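Local coordinates for cadherin-related family member 2 (Homo sapiens, PDB 5CZR), which mediates calcium-dependent heterophilic adhesion to CDHR5 on adjacent microvilli and so controls how microvilli pack at the apical membrane of epithelial cells, at residues N101-Q106 against A129-M134; G121-S126 against N163-L168; V140-E145 against F158-N163; E184-D189 against Q201-V206. All blocks are in the same frame, centred on the assembly; numbering follows the deposited sequence.

Overall arrangement
In this fragment, the first two cadherin repeats of a much longer protein, all four contacts lie in the second repeat or at its junction with the first. Contacts 1 and 2, centres about 20 Å apart, join strand 123-130 to its neighbours 104-105 and 165-168 in one antiparallel sheet. Contact 3, nested along the chain inside the loop closed by contact 2, has its centre about 9 Å from that of contact 2; it sets strand 158-160, at the edge of the first sheet, against strand 140-148, at the edge of the second. Contact 4, last in sequence, ties strand 180-189 to the loop before strand 206-213, its centre about 10 Å from those of contacts 1 and 3. Contacts 1 and 4 share a calcium ion, linking sandwich and inter-repeat linker.

Contact 1 (N101-Q106 against A129-M134); sequences NAPVFQ and AVDKDM. With CA (calcium ion), chain H; CA (calcium ion), chain G.
The calcium-binding linker between the first two cadherin repeats meets the second repeat here, with N101, the last residue of the DxNDN motif, facing D131 and D133 of the DxD motif. One calcium takes the carbonyl N101 O at 2.2 Å, D133 OD2 at 2.5 Å and both oxygens of D131, whose CG, anti to the backbone N (chi1 -171°), brings the carboxylate to the metal; N99, A137 and D189 complete the site. The other oxygen, D133 OD1, binds the second calcium at 2.3 Å, so this carboxylate bridges two metals. N101 grips both oxygens as well: its backbone N gives a 2.9 Å bond to the syn lone pair of D133 OD2, while ND2 reaches D133 OD1 from above the carboxylate plane at 3.1 Å. An asparagine suits the place, offering an amide donor without adding charge. Further on, in the antiparallel pair V104-V130, V104 O accepts from V130 N and, on the opposite face of its plane, from Q106 NE2. Small A129 fits over the F105 ring, its CB 4.0 Å from the centroid in a CH-pi contact. Gathered acidic oxygens would probably repel one another without calcium, so the metals are likely to stiffen this junction.

Contact 2 (G121-S126 against N163-L168); sequences GSVVFS and NGSIVL
F125 meets I166 through the root of its side chain, CB lying 4.4 Å from I166 CD1, while its ring leads away from strand 165-168 and the side chain packs on L208 of strand 206-213. The other flat group, the N163 amide, serves its own turn: OD1 accepts from S165 N, which sits above the carbonyl plane, closing an Asx turn that leads into the strand. G164 follows with a positive phi (86°), where a side chain would press on the preceding carbonyl; G121, at the far end of the contact, is glycine for the same reason. Between these turns the strands run antiparallel, broken by a classic beta bulge in which V124 and F125 both face I166. V124 N gives an almost straight 2.8 Å bond to I166 O, and I166 N returns one of 2.8 Å to F125 O; beyond the bulge L168 N bonds to S122 O and G121 N to L168 O. With CG1 anti to the carbonyl carbon (chi1 -58°), V124 sends CG1 to 4.1 Å from L168 CB and CG2 to 3.7 Å from I166 CG2, crossing each side chain at about a right angle. Replacing V124 by alanine removes both methyls and is likely to open a gap beside I166 and L168. On the face bearing V123 and V167, V123 CG2 touches V167 CG1 at 4.1 Å. The bulge thus keeps both backbone bonds to I166 while V124, I166 and L168 pack together.

Contact 3 (V140-E145 against F158-N163); sequences VVYSIE and FRILAN
Apolar packing carries most of this contact, and I160 is at its centre. With CG1 anti to the backbone N (chi1 -171°), its two branches part: CD1 comes within 3.6 Å of Y142 CB, crossing that side chain at about a right angle, whereas CG2 goes to the other side, 4.0 Å from I144 CG1, and also meets the backbone of S143. A branched residue suits position 160 because its two arms can touch two neighbours. I144 works instead through a single long arm, its CD1 resting 3.9 Å from F158 CB. The aromatic contact is of another kind. The Y142 ring presents its edge to the carbonyl of A162, CE2 standing 3.5 Å from A162 O in the ring plane, while V140 CG1 covers one face off centre. The hydroxyl reaches beyond the contact to hydrogen-bond with the backbone N of A129, which is consistent with a tyrosine here. Polar linkage between the segments runs through water: one molecule donates to V140 O at 2.7 Å and to A162 O at 2.9 Å. The strands run roughly antiparallel (158°) with axes 6.7 Å apart at closest approach, yet they form no beta ladder with each other. Strand 140-148 borders one sheet and strand 158-160 the other, so their inward side chains close one side of the two-sheet beta sandwich characteristic of cadherin repeats.

Contact 4 (E184-D189 against Q201-V206); sequences ELKACD and QCSLPV. With CA (calcium ion), chain H.
L185 pairs with V206 and C188 bridges to C202 as the segments run in nearly opposite directions, the register slipping by one residue between two separate ladders; S203 N bonds to A187 O at 2.7 Å, and D189 N to Q201 O. S203 occupies the slip. Its OG, set between the backbone N and the carbonyl carbon (chi1 72°), accepts from A187 N at 3.1 Å and donates to L204 O at 2.7 Å, so the hydroxyl links the two. With alanine in its place, A187 N and L204 O would probably lose the hydroxyl that joins them. C188 SG and C202 SG form a disulfide of 2.1 Å, a covalent lock, and the aliphatic part of K186 lies alongside its C202 end. D189 splits its carboxylate: OD1 takes Q201 N at 3.0 Å from above the carboxylate plane, and OD2 binds calcium at 2.5 Å. Q201 NE2 bonds to N99 O in the linker. L185 CB packs on V206 CG2 at 3.7 Å, apolar residues sharing one face of the sheet. Strand 180-189 is flanked on its other side by strand 140-148, whose V141 and S143 pair through the backbone with C188 and K186, while F105 of strand 104-105 packs on A187, S203 and V206.

Contact 1 (N101-Q106 against A129-M134)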
loop_
_atom_site.group_PDB
_atom_site.type_symbol
_atom_site.label_atom_id
_atom_site.label_comp_id
_atom_site.label_asym_id
_atom_site.label_seq_id
_atom_site.Cartn_x
_atom_site.Cartn_y
_atom_site.Cartn_z
ATOM N N ASN A 101 1.582 2.371 -0.526
ATOM C CA ASN A 101 2.174 2.695 0.746
ATOM C C ASN A 101 3.498 1.978 0.963
ATOM O O ASN A 101 3.756 0.870 0.443
ATOM C CB ASN A 101 1.215 2.312 1.857
ATOM C CG ASN A 101 -0.022 3.172 1.875
ATOM O OD1 ASN A 101 -0.017 4.231 2.463
ATOM N ND2 ASN A 101 -1.056 2.750 1.170
ATOM N N ALA A 102 4.345 2.635 1.735
ATOM C CA ALA A 102 5.656 2.121 2.083
ATOM C C ALA A 102 5.622 1.659 3.550
ATOM O O ALA A 102 4.832 2.160 4.339
ATOM C CB ALA A 102 6.689 3.224 1.904
ATOM N N PRO A 103 6.509 0.744 3.934
ATOM C CA PRO A 103 6.634 0.498 5.356
ATOM C C PRO A 103 7.078 1.741 6.161
ATOM O O PRO A 103 7.908 2.515 5.705
ATOM C CB PRO A 103 7.688 -0.594 5.427
ATOM C CG PRO A 103 7.650 -1.246 4.079
ATOM C CD PRO A 103 7.393 -0.114 3.134
ATOM N N VAL A 104 6.498 1.905 7.354
ATOM C CA VAL A 104 6.768 3.034 8.243
ATOM C C VAL A 104 7.232 2.441 9.600
ATOM O O VAL A 104 6.542 1.639 10.215
ATOM C CB VAL A 104 5.480 3.906 8.436
ATOM C CG1 VAL A 104 5.669 5.012 9.489
ATOM C CG2 VAL A 104 5.012 4.517 7.112
ATOM N N PHE A 105 8.386 2.885 10.070
ATOM C CA PHE A 105 8.907 2.484 11.356
ATOM C C PHE A 105 8.113 3.124 12.490
ATOM O O PHE A 105 7.794 4.303 12.433
ATOM C CB PHE A 105 10.400 2.822 11.474
ATOM C CG PHE A 105 11.285 1.828 10.814
ATOM C CD1 PHE A 105 11.606 0.656 11.457
ATOM C CD2 PHE A 105 11.764 2.048 9.525
ATOM C CE1 PHE A 105 12.376 -0.308 10.838
ATOM C CE2 PHE A 105 12.550 1.095 8.895
ATOM C CZ PHE A 105 12.868 -0.092 9.563
ATOM N N GLN A 106 7.754 2.300 13.487
ATOM C CA GLN A 106 6.895 2.733 14.584
ATOM C C GLN A 106 7.693 3.416 15.695
ATOM O O GLN A 106 7.284 4.441 16.214
ATOM C CB GLN A 106 6.106 1.547 15.160
ATOM C CG GLN A 106 5.193 0.851 14.159
ATOM C CD GLN A 106 4.193 1.811 13.472
ATOM O OE1 GLN A 106 3.155 2.132 14.042
ATOM N NE2 GLN A 106 4.500 2.236 12.244
ATOM N N ALA A 129 8.342 -2.135 11.543
ATOM C CA ALA A 129 7.760 -1.294 10.497
ATOM C C ALA A 129 6.461 -1.890 10.000
ATOM O O ALA A 129 6.350 -3.079 9.840
ATOM C CB ALA A 129 8.734 -1.151 9.355
ATOM N N VAL A 130 5.483 -1.042 9.747
ATOM C CA VAL A 130 4.175 -1.462 9.275
ATOM C C VAL A 130 3.818 -0.838 7.915
ATOM O O VAL A 130 4.103 0.331 7.651
ATOM C CB VAL A 130 3.102 -1.121 10.325
ATOM C CG1 VAL A 130 1.722 -1.564 9.844
ATOM C CG2 VAL A 130 3.443 -1.854 11.609
ATOM N N ASP A 131 3.230 -1.650 7.050
ATOM C CA ASP A 131 2.803 -1.224 5.717
ATOM C C ASP A 131 1.312 -1.473 5.599
ATOM O O ASP A 131 0.860 -2.598 5.778
ATOM C CB ASP A 131 3.562 -2.045 4.698
ATOM C CG ASP A 131 3.370 -1.560 3.273
ATOM O OD1 ASP A 131 2.226 -1.518 2.782
ATOM O OD2 ASP A 131 4.401 -1.332 2.607
ATOM N N LYS A 132 0.556 -0.444 5.264
ATOM C CA LYS A 132 -0.910 -0.530 5.174
ATOM C C LYS A 132 -1.493 -1.428 4.086
ATOM O O LYS A 132 -2.646 -1.852 4.182
ATOM C CB LYS A 132 -1.481 0.858 4.940
ATOM C CG LYS A 132 -1.302 1.804 6.107
ATOM C CD LYS A 132 -1.501 3.240 5.658
ATOM C CE LYS A 132 -1.287 4.204 6.816
ATOM N NZ LYS A 132 -1.883 5.513 6.434
ATOM N N ASP A 133 -0.731 -1.698 3.042
ATOM C CA ASP A 133 -1.266 -2.414 1.900
ATOM C C ASP A 133 -1.570 -3.859 2.249
ATOM O O ASP A 133 -1.149 -4.336 3.283
ATOM C CB ASP A 133 -0.317 -2.299 0.709
ATOM C CG ASP A 133 -0.154 -0.858 0.237
ATOM O OD1 ASP A 133 -1.167 -0.148 0.100
ATOM O OD2 ASP A 133 0.988 -0.408 0.027
ATOM N N MET A 134 -2.365 -4.516 1.407
ATOM C CA MET A 134 -2.760 -5.922 1.554
ATOM C C MET A 134 -1.756 -6.881 0.883
ATOM O O MET A 134 -1.027 -6.500 -0.017
ATOM C CB MET A 134 -4.153 -6.139 0.936
ATOM C CG MET A 134 -5.283 -5.329 1.594
ATOM S SD MET A 134 -5.479 -5.752 3.353
ATOM C CE MET A 134 -6.892 -4.761 3.762
HETATM CA CA CA H . 3.259 -1.308 0.408
HETATM CA CA CA G . -2.916 0.414 -1.236
HETATM O O HOH W 1 2.175 2.401 5.358
#

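Contact 2 (G121-S126 against N163-L168)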
loop_
_atom_site.group_PDB
_atom_site.type_symbol
_atom_site.label_atom_id
_atom_site.label_comp_id
_atom_site.label_asym_id
_atom_site.label_seq_id
_atom_site.Cartn_x
_atom_site.Cartn_y
_atom_site.Cartn_z
ATOM N N GLY A 121 24.588 -14.227 19.567
ATOM C CA GLY A 121 23.248 -14.730 19.535
ATOM C C GLY A 121 22.286 -13.880 20.341
ATOM O O GLY A 121 21.055 -13.997 20.148
ATOM N N SER A 122 22.804 -12.984 21.177
ATOM C CA SER A 122 21.913 -12.131 21.970
ATOM C C SER A 122 21.052 -11.190 21.110
ATOM O O SER A 122 21.560 -10.611 20.154
ATOM C CB SER A 122 22.676 -11.282 22.974
ATOM O OG SER A 122 23.410 -12.083 23.852
ATOM N N VAL A 123 19.776 -11.012 21.493
ATOM C CA VAL A 123 18.974 -9.929 20.953
ATOM C C VAL A 123 19.468 -8.590 21.501
ATOM O O VAL A 123 19.561 -8.412 22.704
ATOM C CB VAL A 123 17.473 -10.106 21.271
ATOM C CG1 VAL A 123 16.658 -8.890 20.812
ATOM C CG2 VAL A 123 16.933 -11.344 20.564
ATOM N N VAL A 124 19.766 -7.640 20.613
ATOM C CA VAL A 124 20.311 -6.344 21.042
ATOM C C VAL A 124 19.289 -5.214 20.950
ATOM O O VAL A 124 19.372 -4.243 21.671
ATOM C CB VAL A 124 21.642 -5.963 20.395
ATOM C CG1 VAL A 124 22.712 -7.015 20.665
ATOM C CG2 VAL A 124 21.571 -5.662 18.935
ATOM N N PHE A 125 18.371 -5.308 19.989
ATOM C CA PHE A 125 17.371 -4.285 19.766
ATOM C C PHE A 125 16.264 -4.903 18.951
ATOM O O PHE A 125 16.474 -5.905 18.268
ATOM C CB PHE A 125 17.980 -3.071 18.993
ATOM C CG PHE A 125 17.275 -1.782 19.250
ATOM C CD1 PHE A 125 17.432 -1.127 20.454
ATOM C CD2 PHE A 125 16.427 -1.224 18.288
ATOM C CE1 PHE A 125 16.793 0.083 20.695
ATOM C CE2 PHE A 125 15.777 -0.028 18.533
ATOM C CZ PHE A 125 15.967 0.631 19.735
ATOM N N SER A 126 15.134 -4.226 18.930
ATOM C CA SER A 126 14.010 -4.647 18.163
ATOM C C SER A 126 13.360 -3.453 17.433
ATOM O O SER A 126 13.113 -2.430 18.034
ATOM C CB SER A 126 13.016 -5.282 19.137
ATOM O OG SER A 126 11.808 -5.431 18.463
ATOM N N ASN A 163 11.231 -10.914 12.101
ATOM C CA ASN A 163 10.328 -10.185 13.046
ATOM C C ASN A 163 10.887 -8.820 13.529
ATOM O O ASN A 163 10.391 -8.271 14.489
ATOM C CB ASN A 163 10.039 -11.064 14.270
ATOM C CG ASN A 163 11.256 -11.257 15.168
ATOM O OD1 ASN A 163 12.413 -10.921 14.822
ATOM N ND2 ASN A 163 11.021 -11.825 16.303
ATOM N N GLY A 164 11.976 -8.354 12.937
ATOM C CA GLY A 164 12.572 -7.068 13.315
ATOM C C GLY A 164 13.567 -7.065 14.493
ATOM O O GLY A 164 14.073 -6.005 14.858
ATOM N N SER A 165 13.862 -8.236 15.072
ATOM C CA SER A 165 14.872 -8.312 16.104
ATOM C C SER A 165 16.248 -8.299 15.483
ATOM O O SER A 165 16.512 -8.992 14.507
ATOM C CB SER A 165 14.710 -9.552 16.994
ATOM O OG SER A 165 13.548 -9.386 17.781
ATOM N N ILE A 166 17.120 -7.486 16.060
ATOM C CA ILE A 166 18.488 -7.449 15.654
ATOM C C ILE A 166 19.270 -8.288 16.663
ATOM O O ILE A 166 19.198 -8.060 17.859
ATOM C CB ILE A 166 18.986 -5.989 15.625
ATOM C CG1 ILE A 166 18.251 -5.255 14.526
ATOM C CG2 ILE A 166 20.489 -5.900 15.419
ATOM C CD1 ILE A 166 18.272 -3.764 14.707
ATOM N N VAL A 167 20.088 -9.184 16.138
ATOM C CA VAL A 167 20.917 -10.064 16.956
ATOM C C VAL A 167 22.414 -9.806 16.778
ATOM O O VAL A 167 22.901 -9.456 15.681
ATOM C CB VAL A 167 20.603 -11.563 16.730
ATOM C CG1 VAL A 167 19.194 -11.861 17.158
ATOM C CG2 VAL A 167 20.843 -11.998 15.295
ATOM N N LEU A 168 23.157 -10.058 17.854
ATOM C CA LEU A 168 24.603 -10.020 17.791
ATOM C C LEU A 168 25.098 -11.272 17.080
ATOM O O LEU A 168 24.758 -12.399 17.451
ATOM C CB LEU A 168 25.177 -9.927 19.192
ATOM C CG LEU A 168 26.692 -9.802 19.251
ATOM C CD1 LEU A 168 27.124 -8.488 18.615
ATOM C CD2 LEU A 168 27.190 -9.915 20.694
#

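Contact 3 (V140-E145 against F158-N163)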
loop_
_atom_site.group_PDB
_atom_site.type_symbol
_atom_site.label_atom_id
_atom_site.label_comp_id
_atom_site.label_asym_id
_atom_site.label_seq_id
_atom_site.Cartn_x
_atom_site.Cartn_y
_atom_site.Cartn_z
ATOM N N VAL A 140 6.433 -6.959 5.192
ATOM C CA VAL A 140 7.625 -6.198 5.426
ATOM C C VAL A 140 8.834 -7.149 5.542
ATOM O O VAL A 140 8.788 -8.144 6.256
ATOM C CB VAL A 140 7.463 -5.378 6.711
ATOM C CG1 VAL A 140 8.768 -4.686 7.078
ATOM C CG2 VAL A 140 6.372 -4.351 6.507
ATOM N N VAL A 141 9.909 -6.820 4.842
ATOM C CA VAL A 141 11.223 -7.388 5.113
ATOM C C VAL A 141 12.235 -6.336 5.547
ATOM O O VAL A 141 12.270 -5.217 5.012
ATOM C CB VAL A 141 11.782 -8.169 3.920
ATOM C CG1 VAL A 141 10.817 -9.293 3.561
ATOM C CG2 VAL A 141 12.080 -7.257 2.735
ATOM N N TYR A 142 13.088 -6.721 6.488
ATOM C CA TYR A 142 14.032 -5.785 7.112
ATOM C C TYR A 142 15.451 -6.034 6.608
ATOM O O TYR A 142 15.789 -7.141 6.254
ATOM C CB TYR A 142 14.002 -5.979 8.629
ATOM C CG TYR A 142 12.688 -5.726 9.286
ATOM C CD1 TYR A 142 12.290 -4.435 9.599
ATOM C CD2 TYR A 142 11.831 -6.768 9.605
ATOM C CE1 TYR A 142 11.074 -4.186 10.221
ATOM C CE2 TYR A 142 10.607 -6.535 10.209
ATOM C CZ TYR A 142 10.242 -5.242 10.532
ATOM O OH TYR A 142 9.029 -4.988 11.153
ATOM N N SER A 143 16.270 -5.005 6.597
ATOM C CA SER A 143 17.604 -5.136 6.178
ATOM C C SER A 143 18.518 -4.244 6.952
ATOM O O SER A 143 18.140 -3.118 7.297
ATOM C CB SER A 143 17.726 -4.594 4.766
ATOM O OG SER A 143 17.263 -5.509 3.828
ATOM N N ILE A 144 19.762 -4.685 7.107
ATOM C CA ILE A 144 20.828 -3.795 7.556
ATOM C C ILE A 144 21.568 -3.301 6.313
ATOM O O ILE A 144 22.157 -4.079 5.616
ATOM C CB ILE A 144 21.793 -4.522 8.502
ATOM C CG1 ILE A 144 21.069 -4.917 9.792
ATOM C CG2 ILE A 144 22.944 -3.603 8.837
ATOM C CD1 ILE A 144 21.824 -5.881 10.688
ATOM N N GLU A 145 21.451 -2.020 6.015
ATOM C CA GLU A 145 21.952 -1.471 4.760
ATOM C C GLU A 145 23.394 -1.092 4.882
ATOM O O GLU A 145 24.130 -1.132 3.912
ATOM C CB GLU A 145 21.152 -0.235 4.344
ATOM C CG GLU A 145 19.779 -0.538 3.779
ATOM C CD GLU A 145 19.853 -1.393 2.532
ATOM O OE1 GLU A 145 20.452 -0.947 1.531
ATOM O OE2 GLU A 145 19.336 -2.522 2.579
ATOM N N PHE A 158 26.152 -7.961 13.020
ATOM C CA PHE A 158 24.760 -7.907 13.392
ATOM C C PHE A 158 23.930 -8.533 12.298
ATOM O O PHE A 158 24.320 -8.534 11.146
ATOM C CB PHE A 158 24.322 -6.471 13.631
ATOM C CG PHE A 158 25.089 -5.782 14.717
ATOM C CD1 PHE A 158 24.726 -5.963 16.032
ATOM C CD2 PHE A 158 26.178 -4.992 14.418
ATOM C CE1 PHE A 158 25.419 -5.358 17.052
ATOM C CE2 PHE A 158 26.868 -4.332 15.418
ATOM C CZ PHE A 158 26.506 -4.545 16.747
ATOM N N ARG A 159 22.809 -9.119 12.690
ATOM C CA ARG A 159 21.891 -9.667 11.744
ATOM C C ARG A 159 20.522 -9.214 12.174
ATOM O O ARG A 159 20.241 -9.083 13.371
ATOM C CB ARG A 159 22.141 -11.175 11.622
ATOM C CG ARG A 159 21.044 -11.983 10.989
ATOM C CD ARG A 159 21.046 -13.450 11.398
ATOM N NE ARG A 159 20.180 -14.291 10.526
ATOM C CZ ARG A 159 19.923 -15.584 10.716
ATOM N NH1 ARG A 159 19.137 -16.233 9.868
ATOM N NH2 ARG A 159 20.451 -16.234 11.735
ATOM N N ILE A 160 19.665 -8.903 11.212
ATOM C CA ILE A 160 18.260 -8.588 11.551
ATOM C C ILE A 160 17.354 -9.721 11.108
ATOM O O ILE A 160 17.483 -10.187 9.993
ATOM C CB ILE A 160 17.823 -7.228 10.969
ATOM C CG1 ILE A 160 16.475 -6.827 11.519
ATOM C CG2 ILE A 160 17.816 -7.227 9.435
ATOM C CD1 ILE A 160 16.181 -5.346 11.409
ATOM N N LEU A 161 16.467 -10.172 11.985
ATOM C CA LEU A 161 15.584 -11.306 11.701
ATOM C C LEU A 161 14.230 -10.816 11.148
ATOM O O LEU A 161 13.970 -9.633 11.178
ATOM C CB LEU A 161 15.346 -12.138 12.978
ATOM C CG LEU A 161 16.586 -12.589 13.743
ATOM C CD1 LEU A 161 16.197 -13.448 14.934
ATOM C CD2 LEU A 161 17.523 -13.366 12.836
ATOM N N ALA A 162 13.412 -11.748 10.644
ATOM C CA ALA A 162 12.163 -11.420 9.931
ATOM C C ALA A 162 11.146 -10.726 10.802
ATOM O O ALA A 162 10.289 -10.019 10.305
ATOM C CB ALA A 162 11.541 -12.676 9.330
ATOM N N ASN A 163 11.231 -10.914 12.101
ATOM C CA ASN A 163 10.328 -10.185 13.046
ATOM C C ASN A 163 10.887 -8.820 13.529
ATOM O O ASN A 163 10.391 -8.271 14.489
ATOM C CB ASN A 163 10.039 -11.064 14.270
ATOM C CG ASN A 163 11.256 -11.257 15.168
ATOM O OD1 ASN A 163 12.413 -10.921 14.822
ATOM N ND2 ASN A 163 11.021 -11.825 16.303
HETATM O O HOH W 2 10.238 -10.072 7.403
#

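Contact 4 (E184-D189 against Q201-V206)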
loop_
_atom_site.group_PDB
_atom_site.type_symbol
_atom_site.label_atom_id
_atom_site.label_comp_id
_atom_site.label_asym_id
_atom_site.label_seq_id
_atom_site.Cartn_x
_atom_site.Cartn_y
_atom_site.Cartn_z
ATOM N N GLU A 184 22.384 1.338 9.748
ATOM C CA GLU A 184 21.363 1.909 8.935
ATOM C C GLU A 184 20.424 0.780 8.566
ATOM O O GLU A 184 20.856 -0.238 8.054
ATOM C CB GLU A 184 21.939 2.548 7.680
ATOM C CG GLU A 184 20.881 3.264 6.856
ATOM C CD GLU A 184 21.384 3.750 5.512
ATOM O OE1 GLU A 184 22.539 4.177 5.425
ATOM O OE2 GLU A 184 20.624 3.690 4.531
ATOM N N LEU A 185 19.144 0.956 8.867
ATOM C CA LEU A 185 18.148 -0.077 8.607
ATOM C C LEU A 185 17.161 0.413 7.565
ATOM O O LEU A 185 16.830 1.615 7.487
ATOM C CB LEU A 185 17.406 -0.443 9.901
ATOM C CG LEU A 185 18.272 -0.718 11.131
ATOM C CD1 LEU A 185 17.435 -0.777 12.386
ATOM C CD2 LEU A 185 19.091 -1.992 10.960
ATOM N N LYS A 186 16.634 -0.537 6.819
ATOM C CA LYS A 186 15.592 -0.276 5.844
ATOM C C LYS A 186 14.502 -1.367 5.987
ATOM O O LYS A 186 14.780 -2.511 6.387
ATOM C CB LYS A 186 16.202 -0.324 4.459
ATOM C CG LYS A 186 15.371 0.317 3.383
ATOM C CD LYS A 186 15.974 0.308 1.947
ATOM C CE LYS A 186 15.735 1.646 1.175
ATOM N NZ LYS A 186 16.143 1.659 -0.265
ATOM N N ALA A 187 13.267 -0.984 5.688
ATOM C CA ALA A 187 12.170 -1.910 5.558
ATOM C C ALA A 187 11.515 -1.734 4.192
ATOM O O ALA A 187 11.185 -0.615 3.821
ATOM C CB ALA A 187 11.155 -1.657 6.670
ATOM N N CYS A 188 11.270 -2.839 3.494
ATOM C CA CYS A 188 10.626 -2.812 2.178
ATOM C C CYS A 188 9.461 -3.800 2.148
ATOM O O CYS A 188 9.466 -4.788 2.901
ATOM C CB CYS A 188 11.639 -3.157 1.060
ATOM S SG CYS A 188 13.096 -2.077 0.955
ATOM N N ASP A 189 8.480 -3.581 1.270
ATOM C CA ASP A 189 7.429 -4.589 1.079
ATOM C C ASP A 189 7.929 -5.603 0.080
ATOM O O ASP A 189 9.008 -5.428 -0.455
ATOM C CB ASP A 189 6.051 -3.998 0.710
ATOM C CG ASP A 189 6.076 -3.102 -0.514
ATOM O OD1 ASP A 189 6.751 -3.452 -1.530
ATOM O OD2 ASP A 189 5.425 -2.039 -0.493
ATOM N N GLN A 201 8.033 -0.904 -2.504
ATOM C CA GLN A 201 8.141 0.320 -1.691
ATOM C C GLN A 201 9.036 0.107 -0.510
ATOM O O GLN A 201 8.962 -0.937 0.129
ATOM C CB GLN A 201 6.772 0.794 -1.181
ATOM C CG GLN A 201 5.723 0.968 -2.259
ATOM C CD GLN A 201 5.787 2.341 -2.926
ATOM O OE1 GLN A 201 6.731 3.091 -2.740
ATOM N NE2 GLN A 201 4.762 2.668 -3.704
ATOM N N CYS A 202 9.878 1.095 -0.208
ATOM C CA CYS A 202 10.822 0.996 0.893
ATOM C C CYS A 202 10.638 2.175 1.808
ATOM O O CYS A 202 10.311 3.263 1.355
ATOM C CB CYS A 202 12.274 0.929 0.376
ATOM S SG CYS A 202 12.657 -0.605 -0.529
ATOM N N SER A 203 10.829 1.961 3.104
ATOM C CA SER A 203 10.840 3.047 4.076
ATOM C C SER A 203 11.948 4.046 3.825
ATOM O O SER A 203 12.946 3.740 3.170
ATOM C CB SER A 203 11.062 2.485 5.494
ATOM O OG SER A 203 12.388 2.038 5.667
ATOM N N LEU A 204 11.807 5.199 4.453
ATOM C CA LEU A 204 12.943 6.045 4.769
ATOM C C LEU A 204 13.969 5.248 5.603
ATOM O O LEU A 204 13.608 4.315 6.329
ATOM C CB LEU A 204 12.469 7.234 5.594
ATOM C CG LEU A 204 11.495 8.216 4.910
ATOM C CD1 LEU A 204 10.638 8.936 5.966
ATOM C CD2 LEU A 204 12.256 9.215 4.024
ATOM N N PRO A 205 15.263 5.573 5.470
ATOM C CA PRO A 205 16.263 4.914 6.303
ATOM C C PRO A 205 16.138 5.320 7.778
ATOM O O PRO A 205 15.761 6.454 8.070
ATOM C CB PRO A 205 17.572 5.414 5.740
ATOM C CG PRO A 205 17.224 6.754 5.125
ATOM C CD PRO A 205 15.850 6.587 4.572
ATOM N N VAL A 206 16.422 4.374 8.686
ATOM C CA VAL A 206 16.529 4.667 10.110
ATOM C C VAL A 206 17.899 4.245 10.596
ATOM O O VAL A 206 18.504 3.304 10.059
ATOM C CB VAL A 206 15.409 4.027 10.978
ATOM C CG1 VAL A 206 14.026 4.551 10.538
ATOM C CG2 VAL A 206 15.439 2.523 10.902
HETATM CA CA CA H . 3.259 -1.308 0.408
#